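Local coordinates for putative acetylornithine deacetylase (Sulfolobus tokodaii, PDB 3VPB), which probably joins glutamate to the C-terminal glutamate of the carrier protein LysW at the expense of ATP, for arginine biosynthesis, at residues Pro102-Leu108 against Lys162-Glu168; Ile180-Glu184 against Ser227-Phe233; Arg2-Asp8 against Gln27-Val33. One frame throughout, in Å; residues are numbered along the deposited sequence.

Contact 1 of 3, residues Pro102-Leu108 against Lys162-Glu168; sequences PDSIIAL and KAHIVQE. With ADP (adenosine-5'-diphosphate), chain L.
Gln167 reaches across to Pro102, Asp103 and Ser104 at the adenine end of an antiparallel strand pair in the ATP-grasp domain. Its CB lies 3.2 Å from Asp103 O, and chi1 of 39° sets CG between the backbone N and the carbonyl carbon. From there the extended chain takes CG past Ser104 OG and ADP N6; CD is first to lie against the proline, 3.8 Å from Pro102 CB, with NE2 next. OE1 accepts the adenine amino group, ADP N6 lying 2.8 Å away, and a bond from Lys127 NZ; NE2 donates to Ser104 OG at 3.0 Å and has a further partner in Tyr91 OH. This double grip fixes which amide end faces the nucleotide, and a leucine here would probably cost adenine N6 one of its two acceptors and Ser104 OG its amide donor, leaving Lys127 and Tyr91 short of a partner. Glu168 O takes a second bond from ADP N6. Glu168's carboxylate turns back to Asp103, where OE2 receives Asp103 N on its anti side, 171° at the hydrogen; Lys244 salt-bridges the same oxygen and probably eases its closeness to the Asp103 carboxylate. Paired backbone bonds join Ile105 to Val166 and Ala107 to His164, while Ile105 and Ile106 continue the sheet into a second subunit. On the face that also carries Ser104 and Gln167, Ile106 CD1 touches Ile165 CG1 at 3.8 Å.

Contact 2 of 3, residues Ile180-Glu184 against Ser227-Phe233; sequences IAIGE and SIVHGEF
The apolar part of the contact gathers on Phe233, whose ring meets two isoleucines from strand 175-182. CG of Phe233 stands anti to the backbone N (chi1 173°), which lays the side chain beside those of Ile180 and Ile182, all pointing the same way. Ile180 CG2 comes to the ring edge, 3.8 Å from Phe233 CE1, whereas Ile182 CG1 approaches obliquely, 3.6 Å from Phe233 CD1. Helix 268-280 packs on this cluster through Leu272 and Tyr275, and Phe257 of the substrate site touches Ile180.

Backbone bonding is sparse. Gly183 N donates to Glu232 O at 2.8 Å, beside the antiparallel non-hydrogen-bonded pair Ile182-Phe233. This is where the chain, leaving helix 216-229, enters strand 233-241 of the ATP-grasp domain's antiparallel sheet. Opposite, Gly183 and Glu184 both have positive phi (62° and 64°) and form the two central residues of a type I' turn in the hairpin between strands 175-182 and 185-193. One water bridges the gap, accepting from Glu184 N and donating to Gly231 O, the latter 2.7 Å away.

Van der Waals contacts come from the Glu184 side chain, extended beyond CG. Its CG lies 3.5 Å from Gly231 O. OE2 comes within 3.3 Å of His230 CA and sits at the edge of the His230 ring, 3.5 Å from His230 CD2. Ser227 O covers one face of that ring, 3.2 Å above its plane, while Ser227 OG bonds back to Val223 O.

Contact 3 of 3, residues Arg2-Asp8 against Gln27-Val33; sequences RVVLIVD and QYDIINV
Arg2 bends at chi2 (-116°) and chi3 (-100°), and these two turns swing its guanidinium over to Asp29, whose CG stands beside its own backbone N. The resulting salt bridge, Arg2 NH1 to Asp29 OD1 at 2.9 Å, arrives at the guanidinium edge with the two planes perpendicular (90°). Asp29 OD1 is also hydrogen-bonded to Tyr47 OH, and a water donates to Asp29 OD2 at 2.7 Å. At the far end, Asn32 CG is anti to the backbone N, where ND2 donates a hydrogen bond to Asp8 O (3.0 Å), while OD1 is hydrogen-bonded to Ala34 N.

Between these polar ends runs a parallel ladder: Val3, Leu5 and Val7 each exchange backbone bonds with strand 27-32. The two strands belong to one beta-alpha-beta unit of the Rossmann-like preATP-grasp domain, joined through helix 12-23, which packs on Leu5 and Tyr28. Helix 57-69 meets Ile6 on the reverse face. There the Val4 and Ile31 side chains cross at a slant, CG2 to CG1 3.7 Å, and Ile6 CG2 meets Val33 CG1, also at 3.7 Å. On the helix 12-23 face Val7 CG2 touches Ile30 CG2 at 3.7 Å; Ile30 in turn packs on Leu20 of the LysW chain.

Along the chain the contacts follow in series: contact 3 closes before contact 1 opens, and contact 1 before contact 2. Each lies in a separate sheet. Contact 3 belongs to the four-stranded parallel sheet of the preATP-grasp domain, contacts 1 and 2 to two antiparallel sheets of the ATP-grasp domain, linked where strand 164-168 leads on to strand 175-182. Centres of contacts 1 and 3 are about 37 Å apart, on opposite sides of the chain's centre; the centre of contact 2 lies about 25 Å from that of contact 1 and about 21 Å from that of contact 3. None touches another. Contact 1 bonds the adenine amino group, the Ile180 side chain of contact 2 lies about 6 Å from the bound glutamate, and contact 3 packs against LysW.

Contact 1 of 3, residues Pro102-Leu108 against Lys162-Glu168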
loop_
_atom_site.group_PDB
_atom_site.type_symbol
_atom_site.label_atom_id
_atom_site.label_comp_id
_atom_site.label_asym_id
_atom_site.label_seq_id
_atom_site.Cartn_x
_atom_site.Cartn_y
_atom_site.Cartn_z
ATOM N N PRO B 102 17.119 11.231 -22.174
ATOM C CA PRO B 102 15.908 11.468 -22.964
ATOM C C PRO B 102 15.233 12.780 -22.578
ATOM O O PRO B 102 15.279 13.180 -21.413
ATOM C CB PRO B 102 14.993 10.296 -22.575
ATOM C CG PRO B 102 15.935 9.238 -22.039
ATOM C CD PRO B 102 17.030 10.025 -21.342
ATOM N N ASP B 103 14.626 13.461 -23.546
ATOM C CA ASP B 103 13.907 14.710 -23.234
ATOM C C ASP B 103 12.822 14.411 -22.214
ATOM O O ASP B 103 11.951 13.599 -22.495
ATOM C CB ASP B 103 13.284 15.276 -24.501
ATOM C CG ASP B 103 14.304 15.923 -25.417
ATOM O OD1 ASP B 103 15.455 16.153 -24.988
ATOM O OD2 ASP B 103 13.932 16.237 -26.563
ATOM N N SER B 104 12.873 15.032 -21.032
ATOM C CA SER B 104 12.031 14.541 -19.923
ATOM C C SER B 104 11.339 15.677 -19.210
ATOM O O SER B 104 11.866 16.773 -19.157
ATOM C CB SER B 104 12.857 13.799 -18.887
ATOM O OG SER B 104 13.530 12.701 -19.435
ATOM N N ILE B 105 10.153 15.396 -18.675
ATOM C CA ILE B 105 9.413 16.353 -17.863
ATOM C C ILE B 105 8.971 15.600 -16.608
ATOM O O ILE B 105 8.573 14.441 -16.688
ATOM C CB ILE B 105 8.160 16.880 -18.589
ATOM C CG1 ILE B 105 8.520 17.531 -19.921
ATOM C CG2 ILE B 105 7.405 17.901 -17.713
ATOM C CD1 ILE B 105 7.277 17.883 -20.773
ATOM N N ILE B 106 9.078 16.247 -15.456
ATOM C CA ILE B 106 8.715 15.610 -14.196
ATOM C C ILE B 106 7.363 16.118 -13.729
ATOM O O ILE B 106 7.121 17.324 -13.716
ATOM C CB ILE B 106 9.797 15.866 -13.122
ATOM C CG1 ILE B 106 11.142 15.349 -13.624
ATOM C CG2 ILE B 106 9.420 15.224 -11.769
ATOM C CD1 ILE B 106 11.127 13.906 -14.228
ATOM N N ALA B 107 6.492 15.180 -13.360
ATOM C CA ALA B 107 5.144 15.505 -12.924
ATOM C C ALA B 107 4.903 14.877 -11.552
ATOM O O ALA B 107 5.000 13.651 -11.391
ATOM C CB ALA B 107 4.135 14.961 -13.936
ATOM N N LEU B 108 4.579 15.714 -10.566
ATOM C CA LEU B 108 4.520 15.238 -9.185
ATOM C C LEU B 108 3.108 15.111 -8.626
ATOM O O LEU B 108 2.910 15.125 -7.397
ATOM C CB LEU B 108 5.395 16.107 -8.274
ATOM C CG LEU B 108 6.849 16.223 -8.750
ATOM C CD1 LEU B 108 7.593 17.281 -7.957
ATOM C CD2 LEU B 108 7.624 14.859 -8.673
ATOM N N LYS B 162 4.591 7.730 -7.229
ATOM C CA LYS B 162 3.617 8.697 -7.728
ATOM C C LYS B 162 4.265 9.850 -8.506
ATOM O O LYS B 162 3.568 10.694 -9.072
ATOM C CB LYS B 162 2.780 9.245 -6.569
ATOM C CG LYS B 162 1.907 8.177 -5.890
ATOM C CD LYS B 162 1.184 8.718 -4.663
ATOM C CE LYS B 162 0.454 7.579 -3.940
ATOM N NZ LYS B 162 -0.502 8.095 -2.918
ATOM N N ALA B 163 5.596 9.912 -8.505
ATOM C CA ALA B 163 6.302 10.900 -9.294
ATOM C C ALA B 163 6.432 10.329 -10.711
ATOM O O ALA B 163 6.819 9.178 -10.876
ATOM C CB ALA B 163 7.677 11.160 -8.708
ATOM N N HIS B 164 6.093 11.118 -11.718
ATOM C CA HIS B 164 6.123 10.642 -13.093
ATOM C C HIS B 164 7.294 11.252 -13.835
ATOM O O HIS B 164 7.384 12.482 -13.908
ATOM C CB HIS B 164 4.883 11.084 -13.851
ATOM C CG HIS B 164 3.587 10.570 -13.285
ATOM N ND1 HIS B 164 2.790 9.678 -13.965
ATOM C CD2 HIS B 164 2.914 10.894 -12.158
ATOM C CE1 HIS B 164 1.693 9.443 -13.264
ATOM N NE2 HIS B 164 1.750 10.157 -12.153
ATOM N N ILE B 165 8.105 10.396 -14.455
ATOM C CA ILE B 165 9.101 10.851 -15.433
ATOM C C ILE B 165 8.479 10.637 -16.809
ATOM O O ILE B 165 8.317 9.506 -17.243
ATOM C CB ILE B 165 10.420 10.082 -15.345
ATOM C CG1 ILE B 165 10.956 10.101 -13.899
ATOM C CG2 ILE B 165 11.448 10.690 -16.323
ATOM C CD1 ILE B 165 12.215 9.200 -13.693
ATOM N N VAL B 166 8.120 11.729 -17.466
ATOM C CA VAL B 166 7.415 11.676 -18.737
ATOM C C VAL B 166 8.421 12.033 -19.814
ATOM O O VAL B 166 8.903 13.157 -19.841
ATOM C CB VAL B 166 6.279 12.707 -18.743
ATOM C CG1 VAL B 166 5.565 12.733 -20.104
ATOM C CG2 VAL B 166 5.287 12.439 -17.566
ATOM N N GLN B 167 8.717 11.105 -20.722
ATOM C CA GLN B 167 9.818 11.377 -21.644
ATOM C C GLN B 167 9.590 10.880 -23.051
ATOM O O GLN B 167 8.679 10.091 -23.327
ATOM C CB GLN B 167 11.160 10.857 -21.093
ATOM C CG GLN B 167 11.098 9.544 -20.381
ATOM C CD GLN B 167 12.456 8.918 -20.029
ATOM O OE1 GLN B 167 12.643 7.755 -20.312
ATOM N NE2 GLN B 167 13.383 9.675 -19.384
ATOM N N GLU B 168 10.423 11.368 -23.945
ATOM C CA GLU B 168 10.349 10.947 -25.343
ATOM C C GLU B 168 10.613 9.452 -25.443
ATOM O O GLU B 168 11.398 8.891 -24.678
ATOM C CB GLU B 168 11.353 11.724 -26.202
ATOM C CG GLU B 168 12.777 11.552 -25.781
ATOM C CD GLU B 168 13.758 12.222 -26.740
ATOM O OE1 GLU B 168 13.526 12.171 -27.982
ATOM O OE2 GLU B 168 14.769 12.784 -26.251
HETATM P PB ADP L . 14.490 -0.054 -15.265
HETATM O O1B ADP L . 15.302 0.527 -14.169
HETATM O O2B ADP L . 15.211 -1.020 -16.190
HETATM O O3B ADP L . 13.137 -0.572 -14.867
HETATM P PA ADP L . 14.585 1.647 -17.620
HETATM O O1A ADP L . 14.366 3.156 -17.665
HETATM O O2A ADP L . 15.917 1.001 -17.929
HETATM O O3A ADP L . 14.065 1.219 -16.159
HETATM O "O5'" ADP L . 13.474 1.026 -18.599
HETATM C "C5'" ADP L . 13.351 -0.369 -18.876
HETATM C "C4'" ADP L . 13.244 -0.587 -20.374
HETATM O "O4'" ADP L . 12.181 0.225 -20.884
HETATM C "C3'" ADP L . 14.511 -0.103 -21.086
HETATM O "O3'" ADP L . 15.471 -1.161 -21.199
HETATM C "C2'" ADP L . 13.990 0.312 -22.442
HETATM O "O2'" ADP L . 13.841 -0.833 -23.293
HETATM C "C1'" ADP L . 12.610 0.818 -22.115
HETATM N N9 ADP L . 12.620 2.283 -21.944
HETATM C C8 ADP L . 12.655 2.986 -20.783
HETATM N N7 ADP L . 12.595 4.296 -21.063
HETATM C C5 ADP L . 12.515 4.431 -22.402
HETATM C C6 ADP L . 12.453 5.544 -23.357
HETATM N N6 ADP L . 12.420 6.812 -22.905
HETATM N N1 ADP L . 12.338 5.253 -24.687
HETATM C C2 ADP L . 12.344 3.998 -25.152
HETATM N N3 ADP L . 12.438 2.932 -24.317
HETATM C C4 ADP L . 12.531 3.109 -22.971
#

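Contact 2 of 3, residues Ile180-Glu184 against Ser227-Phe233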
loop_
_atom_site.group_PDB
_atom_site.type_symbol
_atom_site.label_atom_id
_atom_site.label_comp_id
_atom_site.label_asym_id
_atom_site.label_seq_id
_atom_site.Cartn_x
_atom_site.Cartn_y
_atom_site.Cartn_z
ATOM N N ILE B 180 28.922 -2.007 -18.328
ATOM C CA ILE B 180 29.330 -2.115 -16.940
ATOM C C ILE B 180 30.669 -1.391 -16.831
ATOM O O ILE B 180 31.506 -1.488 -17.734
ATOM C CB ILE B 180 29.495 -3.575 -16.494
ATOM C CG1 ILE B 180 28.111 -4.246 -16.401
ATOM C CG2 ILE B 180 30.212 -3.649 -15.101
ATOM C CD1 ILE B 180 28.086 -5.686 -15.870
ATOM N N ALA B 181 30.844 -0.662 -15.745
ATOM C CA ALA B 181 32.099 0.025 -15.450
ATOM C C ALA B 181 32.555 -0.371 -14.044
ATOM O O ALA B 181 31.733 -0.520 -13.117
ATOM C CB ALA B 181 31.926 1.525 -15.547
ATOM N N ILE B 182 33.859 -0.581 -13.904
ATOM C CA ILE B 182 34.472 -0.863 -12.618
ATOM C C ILE B 182 35.584 0.155 -12.439
ATOM O O ILE B 182 36.419 0.318 -13.340
ATOM C CB ILE B 182 35.028 -2.313 -12.557
ATOM C CG1 ILE B 182 33.890 -3.338 -12.592
ATOM C CG2 ILE B 182 35.861 -2.533 -11.315
ATOM C CD1 ILE B 182 34.398 -4.782 -12.611
ATOM N N GLY B 183 35.578 0.857 -11.300
ATOM C CA GLY B 183 36.563 1.907 -11.017
ATOM C C GLY B 183 36.508 3.060 -12.004
ATOM O O GLY B 183 37.535 3.681 -12.288
ATOM N N GLU B 184 35.313 3.340 -12.530
ATOM C CA GLU B 184 35.081 4.388 -13.559
ATOM C C GLU B 184 35.780 4.135 -14.908
ATOM O O GLU B 184 35.995 5.062 -15.696
ATOM C CB GLU B 184 35.321 5.820 -13.033
ATOM C CG GLU B 184 34.626 6.092 -11.703
ATOM C CD GLU B 184 34.785 7.510 -11.177
ATOM O OE1 GLU B 184 35.409 8.364 -11.844
ATOM O OE2 GLU B 184 34.285 7.768 -10.063
ATOM N N SER B 227 31.630 8.833 -14.300
ATOM C CA SER B 227 32.484 9.749 -13.569
ATOM C C SER B 227 31.664 10.828 -12.894
ATOM O O SER B 227 32.020 11.282 -11.809
ATOM C CB SER B 227 33.518 10.381 -14.489
ATOM O OG SER B 227 34.391 9.388 -15.001
ATOM N N ILE B 228 30.574 11.245 -13.532
ATOM C CA ILE B 228 29.691 12.248 -12.936
ATOM C C ILE B 228 29.080 11.727 -11.631
ATOM O O ILE B 228 28.997 12.458 -10.642
ATOM C CB ILE B 228 28.585 12.685 -13.933
ATOM C CG1 ILE B 228 29.192 13.589 -15.009
ATOM C CG2 ILE B 228 27.447 13.445 -13.230
ATOM C CD1 ILE B 228 28.346 13.608 -16.280
ATOM N N VAL B 229 28.661 10.463 -11.631
ATOM C CA VAL B 229 27.949 9.908 -10.475
ATOM C C VAL B 229 28.880 9.218 -9.477
ATOM O O VAL B 229 28.464 8.885 -8.376
ATOM C CB VAL B 229 26.800 8.936 -10.888
ATOM C CG1 VAL B 229 25.810 9.616 -11.826
ATOM C CG2 VAL B 229 27.366 7.681 -11.508
ATOM N N HIS B 230 30.130 8.998 -9.880
ATOM C CA HIS B 230 31.170 8.384 -9.043
ATOM C C HIS B 230 30.958 6.926 -8.608
ATOM O O HIS B 230 31.397 6.532 -7.533
ATOM C CB HIS B 230 31.511 9.280 -7.842
ATOM C CG HIS B 230 32.100 10.598 -8.236
ATOM N ND1 HIS B 230 31.411 11.786 -8.124
ATOM C CD2 HIS B 230 33.307 10.911 -8.764
ATOM C CE1 HIS B 230 32.168 12.776 -8.560
ATOM N NE2 HIS B 230 33.327 12.274 -8.945
ATOM N N GLY B 231 30.299 6.123 -9.435
ATOM C CA GLY B 231 30.122 4.705 -9.091
ATOM C C GLY B 231 31.391 3.888 -9.280
ATOM O O GLY B 231 32.102 4.073 -10.254
ATOM N N GLU B 232 31.682 2.995 -8.344
ATOM C CA GLU B 232 32.800 2.062 -8.472
ATOM C C GLU B 232 32.485 0.777 -9.205
ATOM O O GLU B 232 33.371 0.165 -9.800
ATOM C CB GLU B 232 33.392 1.718 -7.094
ATOM C CG GLU B 232 34.624 2.543 -6.792
ATOM C CD GLU B 232 35.321 2.094 -5.531
ATOM O OE1 GLU B 232 34.678 2.119 -4.463
ATOM O OE2 GLU B 232 36.514 1.736 -5.624
ATOM N N PHE B 233 31.225 0.321 -9.126
ATOM C CA PHE B 233 30.833 -0.883 -9.846
ATOM C C PHE B 233 29.379 -0.681 -10.231
ATOM O O PHE B 233 28.489 -0.909 -9.424
ATOM C CB PHE B 233 31.025 -2.153 -8.994
ATOM C CG PHE B 233 30.491 -3.426 -9.610
ATOM C CD1 PHE B 233 30.667 -3.711 -10.963
ATOM C CD2 PHE B 233 29.834 -4.366 -8.817
ATOM C CE1 PHE B 233 30.196 -4.898 -11.508
ATOM C CE2 PHE B 233 29.356 -5.546 -9.349
ATOM C CZ PHE B 233 29.525 -5.829 -10.694
HETATM O O HOH W 1 32.674 2.295 -12.267
#

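Contact 3 of 3, residues Arg2-Asp8 against Gln27-Val33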
loop_
_atom_site.group_PDB
_atom_site.type_symbol
_atom_site.label_atom_id
_atom_site.label_comp_id
_atom_site.label_asym_id
_atom_site.label_seq_id
_atom_site.Cartn_x
_atom_site.Cartn_y
_atom_site.Cartn_z
ATOM N N ARG B 2 39.987 -7.814 4.737
ATOM C CA ARG B 2 38.807 -8.538 5.159
ATOM C C ARG B 2 37.636 -7.889 4.461
ATOM O O ARG B 2 37.397 -6.694 4.619
ATOM C CB ARG B 2 38.629 -8.468 6.682
ATOM C CG ARG B 2 38.967 -9.749 7.377
ATOM C CD ARG B 2 37.739 -10.361 8.071
ATOM N NE ARG B 2 37.785 -10.044 9.495
ATOM C CZ ARG B 2 36.939 -10.495 10.421
ATOM N NH1 ARG B 2 35.911 -11.293 10.099
ATOM N NH2 ARG B 2 37.120 -10.126 11.686
ATOM N N VAL B 3 36.905 -8.693 3.707
ATOM C CA VAL B 3 35.793 -8.217 2.911
ATOM C C VAL B 3 34.513 -8.765 3.513
ATOM O O VAL B 3 34.479 -9.884 3.998
ATOM C CB VAL B 3 35.913 -8.737 1.442
ATOM C CG1 VAL B 3 34.654 -8.402 0.616
ATOM C CG2 VAL B 3 37.171 -8.166 0.781
ATOM N N VAL B 4 33.460 -7.954 3.505
ATOM C CA VAL B 4 32.134 -8.485 3.820
ATOM C C VAL B 4 31.243 -8.374 2.605
ATOM O O VAL B 4 31.207 -7.343 1.950
ATOM C CB VAL B 4 31.500 -7.845 5.110
ATOM C CG1 VAL B 4 31.266 -6.366 4.959
ATOM C CG2 VAL B 4 30.173 -8.579 5.481
ATOM N N LEU B 5 30.522 -9.452 2.303
ATOM C CA LEU B 5 29.597 -9.479 1.188
ATOM C C LEU B 5 28.200 -9.390 1.799
ATOM O O LEU B 5 27.835 -10.240 2.574
ATOM C CB LEU B 5 29.780 -10.789 0.389
ATOM C CG LEU B 5 28.862 -11.133 -0.807
ATOM C CD1 LEU B 5 28.982 -10.055 -1.905
ATOM C CD2 LEU B 5 29.231 -12.523 -1.395
ATOM N N ILE B 6 27.482 -8.309 1.490
ATOM C CA ILE B 6 26.224 -7.985 2.128
ATOM C C ILE B 6 25.122 -8.416 1.168
ATOM O O ILE B 6 25.078 -7.969 0.025
ATOM C CB ILE B 6 26.123 -6.442 2.371
ATOM C CG1 ILE B 6 27.195 -5.960 3.357
ATOM C CG2 ILE B 6 24.697 -6.038 2.813
ATOM C CD1 ILE B 6 27.027 -6.545 4.794
ATOM N N VAL B 7 24.218 -9.283 1.625
ATOM C CA VAL B 7 23.243 -9.882 0.708
ATOM C C VAL B 7 21.858 -9.927 1.372
ATOM O O VAL B 7 21.754 -9.771 2.592
ATOM C CB VAL B 7 23.665 -11.335 0.325
ATOM C CG1 VAL B 7 25.103 -11.347 -0.262
ATOM C CG2 VAL B 7 23.556 -12.302 1.531
ATOM N N ASP B 8 20.806 -10.090 0.573
ATOM C CA ASP B 8 19.514 -10.498 1.137
ATOM C C ASP B 8 19.008 -11.760 0.450
ATOM O O ASP B 8 18.732 -12.781 1.099
ATOM C CB ASP B 8 18.464 -9.352 1.193
ATOM C CG ASP B 8 18.230 -8.647 -0.146
ATOM O OD1 ASP B 8 17.528 -7.586 -0.141
ATOM O OD2 ASP B 8 18.702 -9.117 -1.201
ATOM N N GLN B 27 40.018 -13.213 2.369
ATOM C CA GLN B 27 39.231 -13.521 3.569
ATOM C C GLN B 27 37.917 -12.763 3.462
ATOM O O GLN B 27 37.928 -11.571 3.260
ATOM C CB GLN B 27 39.903 -12.993 4.838
ATOM C CG GLN B 27 41.350 -13.335 5.065
ATOM C CD GLN B 27 41.905 -12.547 6.257
ATOM O OE1 GLN B 27 42.891 -11.814 6.134
ATOM N NE2 GLN B 27 41.246 -12.677 7.412
ATOM N N TYR B 28 36.782 -13.429 3.626
ATOM C CA TYR B 28 35.537 -12.666 3.578
ATOM C C TYR B 28 34.461 -13.356 4.437
ATOM O O TYR B 28 34.532 -14.554 4.664
ATOM C CB TYR B 28 35.047 -12.536 2.125
ATOM C CG TYR B 28 34.435 -13.825 1.578
ATOM C CD1 TYR B 28 35.241 -14.892 1.153
ATOM C CD2 TYR B 28 33.047 -13.986 1.517
ATOM C CE1 TYR B 28 34.658 -16.088 0.651
ATOM C CE2 TYR B 28 32.472 -15.164 1.038
ATOM C CZ TYR B 28 33.274 -16.201 0.619
ATOM O OH TYR B 28 32.681 -17.343 0.141
ATOM N N ASP B 29 33.495 -12.582 4.909
ATOM C CA ASP B 29 32.273 -13.121 5.557
ATOM C C ASP B 29 31.092 -12.691 4.717
ATOM O O ASP B 29 31.180 -11.733 3.953
ATOM C CB ASP B 29 32.078 -12.521 6.957
ATOM C CG ASP B 29 33.168 -12.921 7.947
ATOM O OD1 ASP B 29 33.471 -12.106 8.836
ATOM O OD2 ASP B 29 33.697 -14.040 7.852
ATOM N N ILE B 30 29.966 -13.372 4.885
ATOM C CA ILE B 30 28.729 -12.939 4.268
ATOM C C ILE B 30 27.854 -12.501 5.436
ATOM O O ILE B 30 27.738 -13.221 6.434
ATOM C CB ILE B 30 28.021 -14.096 3.516
ATOM C CG1 ILE B 30 28.804 -14.513 2.266
ATOM C CG2 ILE B 30 26.555 -13.705 3.167
ATOM C CD1 ILE B 30 28.484 -15.887 1.695
ATOM N N ILE B 31 27.249 -11.324 5.335
ATOM C CA ILE B 31 26.171 -10.984 6.269
ATOM C C ILE B 31 24.880 -10.852 5.474
ATOM O O ILE B 31 24.813 -10.090 4.500
ATOM C CB ILE B 31 26.414 -9.653 7.039
ATOM C CG1 ILE B 31 27.627 -9.783 7.951
ATOM C CG2 ILE B 31 25.178 -9.304 7.887
ATOM C CD1 ILE B 31 28.056 -8.482 8.602
ATOM N N ASN B 32 23.871 -11.622 5.868
ATOM C CA ASN B 32 22.563 -11.492 5.247
ATOM C C ASN B 32 21.733 -10.446 6.030
ATOM O O ASN B 32 21.294 -10.694 7.166
ATOM C CB ASN B 32 21.830 -12.844 5.203
ATOM C CG ASN B 32 20.587 -12.772 4.359
ATOM O OD1 ASN B 32 19.759 -11.879 4.550
ATOM N ND2 ASN B 32 20.464 -13.669 3.396
ATOM N N VAL B 33 21.525 -9.280 5.421
ATOM C CA VAL B 33 20.849 -8.169 6.112
ATOM C C VAL B 33 19.326 -8.295 6.105
ATOM O O VAL B 33 18.647 -7.454 6.682
ATOM C CB VAL B 33 21.304 -6.791 5.620
ATOM C CG1 VAL B 33 22.828 -6.637 5.900
ATOM C CG2 VAL B 33 21.040 -6.640 4.130
HETATM O O HOH W 2 36.346 -13.468 7.465
#